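Local coordinates for protein chloramphenicol acetyltransferase (Bacteroides thetaiotaomicron, PDB 2I9D) that probably transfers an acetyl group from acetyl-CoA to a hydroxyl of chloramphenicol, at residues A[55-60]-A[103-108]. Numbering follows the deposited sequence.
Sequences HYLYAV and TRFPYH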
# COMPACT_ATOMS: atom_id res chain seq x y z
N HIS A 55 19.01 4.26 -15.66
CA HIS A 55 18.02 4.78 -16.61
C HIS A 55 16.68 5.11 -15.95
O HIS A 55 16.13 6.17 -16.18
CB HIS A 55 17.81 3.82 -17.79
CG HIS A 55 18.82 3.97 -18.88
ND1 HIS A 55 18.50 4.49 -20.12
CD2 HIS A 55 20.14 3.65 -18.93
CE1 HIS A 55 19.58 4.50 -20.88
NE2 HIS A 55 20.58 3.99 -20.18
N TYR A 56 16.14 4.21 -15.13
CA TYR A 56 14.89 4.53 -14.43
C TYR A 56 15.07 5.44 -13.23
O TYR A 56 14.17 6.21 -12.90
CB TYR A 56 14.01 3.29 -14.14
CG TYR A 56 14.52 2.27 -13.14
CD1 TYR A 56 14.56 2.54 -11.75
CD2 TYR A 56 14.88 0.99 -13.57
CE1 TYR A 56 15.00 1.57 -10.83
CE2 TYR A 56 15.31 0.01 -12.66
CZ TYR A 56 15.35 0.30 -11.31
OH TYR A 56 15.78 -0.67 -10.44
N LEU A 57 16.26 5.41 -12.63
CA LEU A 57 16.58 6.33 -11.55
C LEU A 57 16.55 7.76 -12.08
O LEU A 57 15.97 8.68 -11.45
CB LEU A 57 17.94 5.99 -10.91
CG LEU A 57 18.23 6.62 -9.54
CD1 LEU A 57 17.34 5.95 -8.48
CD2 LEU A 57 19.72 6.48 -9.12
N TYR A 58 17.15 7.95 -13.25
CA TYR A 58 17.11 9.25 -13.90
C TYR A 58 15.68 9.69 -14.24
O TYR A 58 15.29 10.84 -13.95
CB TYR A 58 17.96 9.24 -15.18
CG TYR A 58 17.90 10.57 -15.89
CD1 TYR A 58 18.52 11.68 -15.35
CD2 TYR A 58 17.18 10.72 -17.07
CE1 TYR A 58 18.47 12.92 -15.97
CE2 TYR A 58 17.12 11.97 -17.72
CZ TYR A 58 17.77 13.06 -17.14
OH TYR A 58 17.74 14.31 -17.74
N ALA A 59 14.91 8.78 -14.85
CA ALA A 59 13.52 9.05 -15.24
C ALA A 59 12.72 9.57 -14.06
O ALA A 59 11.99 10.56 -14.18
CB ALA A 59 12.87 7.80 -15.82
N VAL A 60 12.87 8.90 -12.91
CA VAL A 60 12.13 9.27 -11.71
C VAL A 60 12.62 10.63 -11.18
O VAL A 60 11.80 11.50 -10.82
CB VAL A 60 12.25 8.15 -10.62
CG1 VAL A 60 11.89 8.68 -9.21
CG2 VAL A 60 11.40 6.95 -10.98
N THR A 103 23.43 6.37 -0.64
CA THR A 103 24.26 7.47 -1.14
C THR A 103 23.50 8.45 -2.04
O THR A 103 22.40 8.14 -2.51
CB THR A 103 25.57 6.94 -1.80
OG1 THR A 103 26.55 7.99 -1.83
CG2 THR A 103 25.30 6.38 -3.20
N ARG A 104 24.10 9.62 -2.25
CA ARG A 104 23.48 10.74 -2.97
C ARG A 104 23.93 10.83 -4.45
O ARG A 104 25.11 10.70 -4.74
CB ARG A 104 23.76 12.05 -2.26
CG ARG A 104 23.01 13.27 -2.83
CD ARG A 104 23.20 14.53 -1.93
NE ARG A 104 22.60 15.71 -2.55
CZ ARG A 104 22.02 16.72 -1.89
NH1 ARG A 104 21.93 16.73 -0.57
NH2 ARG A 104 21.51 17.73 -2.58
N PHE A 105 22.97 11.06 -5.35
CA PHE A 105 23.24 11.25 -6.77
C PHE A 105 22.70 12.62 -7.17
O PHE A 105 21.51 12.89 -6.99
CB PHE A 105 22.58 10.15 -7.64
CG PHE A 105 23.02 8.76 -7.29
CD1 PHE A 105 24.10 8.16 -7.96
CD2 PHE A 105 22.38 8.04 -6.27
CE1 PHE A 105 24.53 6.86 -7.63
CE2 PHE A 105 22.80 6.76 -5.92
CZ PHE A 105 23.87 6.16 -6.61
N PRO A 106 23.58 13.50 -7.68
CA PRO A 106 23.08 14.82 -8.11
C PRO A 106 22.27 14.73 -9.40
O PRO A 106 22.61 13.95 -10.29
CB PRO A 106 24.36 15.64 -8.33
CG PRO A 106 25.41 14.59 -8.71
CD PRO A 106 25.04 13.36 -7.86
N TYR A 107 21.20 15.50 -9.48
CA TYR A 107 20.50 15.65 -10.75
C TYR A 107 21.30 16.47 -11.80
O TYR A 107 21.88 17.52 -11.50
CB TYR A 107 19.12 16.24 -10.52
CG TYR A 107 18.31 16.44 -11.78
CD1 TYR A 107 17.95 15.35 -12.58
CD2 TYR A 107 17.91 17.71 -12.16
CE1 TYR A 107 17.20 15.53 -13.72
CE2 TYR A 107 17.16 17.90 -13.31
CZ TYR A 107 16.82 16.82 -14.08
OH TYR A 107 16.08 17.05 -15.22
N HIS A 108 21.32 15.98 -13.04
CA HIS A 108 21.78 16.76 -14.18
C HIS A 108 20.72 16.65 -15.26
O HIS A 108 20.20 15.55 -15.50
CB HIS A 108 23.12 16.23 -14.72
CG HIS A 108 24.24 16.27 -13.72
ND1 HIS A 108 24.77 17.44 -13.24
CD2 HIS A 108 24.92 15.27 -13.11
CE1 HIS A 108 25.73 17.17 -12.37
NE2 HIS A 108 25.85 15.86 -12.27
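The backbone carbonyl O of His-108 meets the edge of the Tyr-58 ring nearly in its plane, 3.2 Å from CE1. An aromatic C-H, slightly positive at its rim, suits this polar neighbour; the phenol oxygen is farther off and instead hydrogen-bonds to Arg-62, one helical turn on. Tyr-58 is delivered here by its first torsion (chi1 179°), which sets CG anti to the backbone N. The same carbon, CE1, also lies 3.7 Å from CE1 of Tyr-107, which comes in obliquely. Their planes differ by 19°, yet the centroids stand 6.0 Å apart, a lateral contact and not a real stack. Partly exposed Tyr-107 thus lays ring carbons against Tyr-58 at the boundary of the core. Phe-111 and Phe-114 of helix 111-124 also meet the Tyr-58 ring, extending the aromatic group. One residue earlier on the helix, branched Leu-57 sets its CD2 methyl over the flat face that Phe-105 offers, toward the rim and 4.2 Å from CD2. This apolar contact joins helix 52-66 to strand 100-105, an edge strand of the mixed sheet within this chain, where backbone pairing with Met-88 holds Phe-105. The union rests on shape more than on directed bonds.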